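Local coordinates for phospholyase (Arthrobacter aurescens, PDB 5G4I), which catalyses the pyridoxal-phosphate-dependent elimination of phosphate from phosphoethanolamine, a lyase reaction carried out on a class III transaminase scaffold, at residues 353-358 / 430-435. Sequence-based numbering, arbitrary orientation.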
loop_
_atom_site.group_PDB
_atom_site.type_symbol
_atom_site.label_atom_id
_atom_site.label_comp_id
_atom_site.label_asym_id
_atom_site.label_seq_id
_atom_site.Cartn_x
_atom_site.Cartn_y
_atom_site.Cartn_z
ATOM N N ALA A 353 25.191 1.872 -32.272
ATOM C CA ALA A 353 25.943 0.726 -31.805
ATOM C C ALA A 353 27.002 0.232 -32.799
ATOM O O ALA A 353 28.087 -0.222 -32.389
ATOM C CB ALA A 353 25.042 -0.415 -31.494
ATOM N N GLN A 354 26.658 0.285 -34.083
ATOM C CA GLN A 354 27.619 -0.033 -35.176
ATOM C C GLN A 354 28.817 0.890 -35.150
ATOM O O GLN A 354 29.905 0.411 -35.342
ATOM C CB GLN A 354 26.967 -0.009 -36.567
ATOM C CG GLN A 354 26.209 -1.277 -36.921
ATOM N N ARG A 355 28.633 2.157 -34.902
ATOM C CA ARG A 355 29.678 3.141 -34.865
ATOM C C ARG A 355 30.482 3.315 -33.568
ATOM O O ARG A 355 31.586 3.882 -33.610
ATOM C CB ARG A 355 29.092 4.520 -35.131
ATOM C CG ARG A 355 28.400 4.712 -36.453
ATOM C CD ARG A 355 27.453 5.893 -36.282
ATOM N NE ARG A 355 26.517 5.981 -37.397
ATOM C CZ ARG A 355 25.476 6.832 -37.438
ATOM N NH1 ARG A 355 25.138 7.658 -36.405
ATOM N NH2 ARG A 355 24.752 6.834 -38.520
ATOM N N SER A 356 29.965 2.931 -32.400
ATOM C CA SER A 356 30.699 3.187 -31.124
ATOM C C SER A 356 31.291 1.919 -30.597
ATOM O O SER A 356 30.595 0.922 -30.329
ATOM C CB SER A 356 29.807 3.864 -30.052
ATOM O OG SER A 356 30.495 4.043 -28.802
ATOM N N GLY A 357 32.633 1.927 -30.375
ATOM C CA GLY A 357 33.251 0.808 -29.700
ATOM C C GLY A 357 32.913 0.714 -28.198
ATOM O O GLY A 357 33.286 -0.337 -27.556
ATOM N N ASN A 358 32.215 1.744 -27.606
ATOM C CA ASN A 358 31.736 1.651 -26.233
ATOM C C ASN A 358 30.242 1.142 -26.121
ATOM O O ASN A 358 29.730 1.094 -25.022
ATOM C CB ASN A 358 31.877 2.948 -25.467
ATOM C CG ASN A 358 33.335 3.372 -25.307
ATOM O OD1 ASN A 358 33.687 4.447 -25.803
ATOM N ND2 ASN A 358 34.121 2.621 -24.533
ATOM N N GLN A 430 21.928 14.255 -28.129
ATOM C CA GLN A 430 22.803 14.453 -26.937
ATOM C C GLN A 430 23.522 13.176 -26.553
ATOM O O GLN A 430 24.730 13.242 -26.186
ATOM C CB GLN A 430 21.958 15.030 -25.777
ATOM C CG GLN A 430 21.430 16.382 -26.009
ATOM C CD GLN A 430 22.462 17.448 -26.409
ATOM O OE1 GLN A 430 23.388 17.725 -25.643
ATOM N NE2 GLN A 430 22.349 18.008 -27.623
ATOM N N LEU A 431 22.909 12.005 -26.695
ATOM C CA LEU A 431 23.524 10.762 -26.381
ATOM C C LEU A 431 24.718 10.491 -27.273
ATOM O O LEU A 431 25.823 10.089 -26.793
ATOM C CB LEU A 431 22.525 9.598 -26.446
ATOM C CG LEU A 431 23.081 8.174 -26.228
ATOM C CD1 LEU A 431 23.693 8.068 -24.825
ATOM C CD2 LEU A 431 22.005 7.121 -26.442
ATOM N N GLU A 432 24.535 10.712 -28.594
ATOM C CA GLU A 432 25.691 10.598 -29.535
ATOM C C GLU A 432 26.846 11.535 -29.222
ATOM O O GLU A 432 27.992 11.057 -29.245
ATOM C CB GLU A 432 25.255 10.846 -30.973
ATOM C CG GLU A 432 24.380 9.720 -31.455
ATOM C CD GLU A 432 24.517 9.542 -33.074
ATOM O OE1 GLU A 432 25.552 8.981 -33.498
ATOM O OE2 GLU A 432 23.613 9.929 -33.695
ATOM N N LEU A 433 26.561 12.770 -28.900
ATOM C CA LEU A 433 27.600 13.710 -28.519
ATOM C C LEU A 433 28.288 13.319 -27.208
ATOM O O LEU A 433 29.539 13.405 -27.045
ATOM C CB LEU A 433 27.054 15.114 -28.489
ATOM C CG LEU A 433 26.567 15.682 -29.860
ATOM C CD1 LEU A 433 25.786 16.914 -29.635
ATOM C CD2 LEU A 433 27.698 15.864 -30.888
ATOM N N SER A 434 27.513 12.836 -26.249
ATOM C CA SER A 434 28.083 12.311 -25.011
ATOM C C SER A 434 29.023 11.103 -25.229
ATOM O O SER A 434 30.157 11.032 -24.652
ATOM C CB SER A 434 26.887 12.058 -24.015
ATOM O OG SER A 434 27.457 11.824 -22.686
ATOM N N LEU A 435 28.625 10.102 -25.985
ATOM C CA LEU A 435 29.411 8.936 -26.366
ATOM C C LEU A 435 30.739 9.398 -27.026
ATOM O O LEU A 435 31.845 8.849 -26.734
ATOM C CB LEU A 435 28.657 7.973 -27.254
ATOM C CG LEU A 435 27.611 7.123 -26.528
ATOM C CD1 LEU A 435 26.697 6.504 -27.570
ATOM C CD2 LEU A 435 28.192 6.023 -25.671
#
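The guanidinium of R355 meets the carboxylate of E432 at its edge, not over a face, and the two flat groups are only 23° out of parallel. One nitrogen does the work: R355 NH1 lies 3.2 Å from E432 OE1, while E432 OE2 stays back at 3.9 Å from that same NH1, making this a one-pronged salt bridge rather than a paired, two-bond one. Its hydrogen bond is weak, bent to 132° at the hydrogen. R355 gets there by running extended from CG to NE, from the last residue of its helix to the final turns of the other. E432 OE2 has a long, weak ion pair with R348, on the same helix as R355. Both bridge residues also touch a neighbouring molecule in the crystal, and the lattice may influence their pose.

The helices are 334-355 and 421-436, which belong to the C-terminal small domain of this fold-type I PLP enzyme, well away from the cofactor. At S356 the first one stops and the chain heads for strand 359-365. With S356 OG anti to the backbone N (chi1 177°), the hydroxyl accepts from N358 N at 3.1 Å, an ST turn. The same OG comes no nearer to the second helix than 4.4 Å, to L435 CD2, a loose approach. The L435 side chain also packs on I352, V359 and L390, joining both helices to the sheet and to helix 384-396. N358, which closes the turn, is buried, and its ND2 donates to the backbone O of I374.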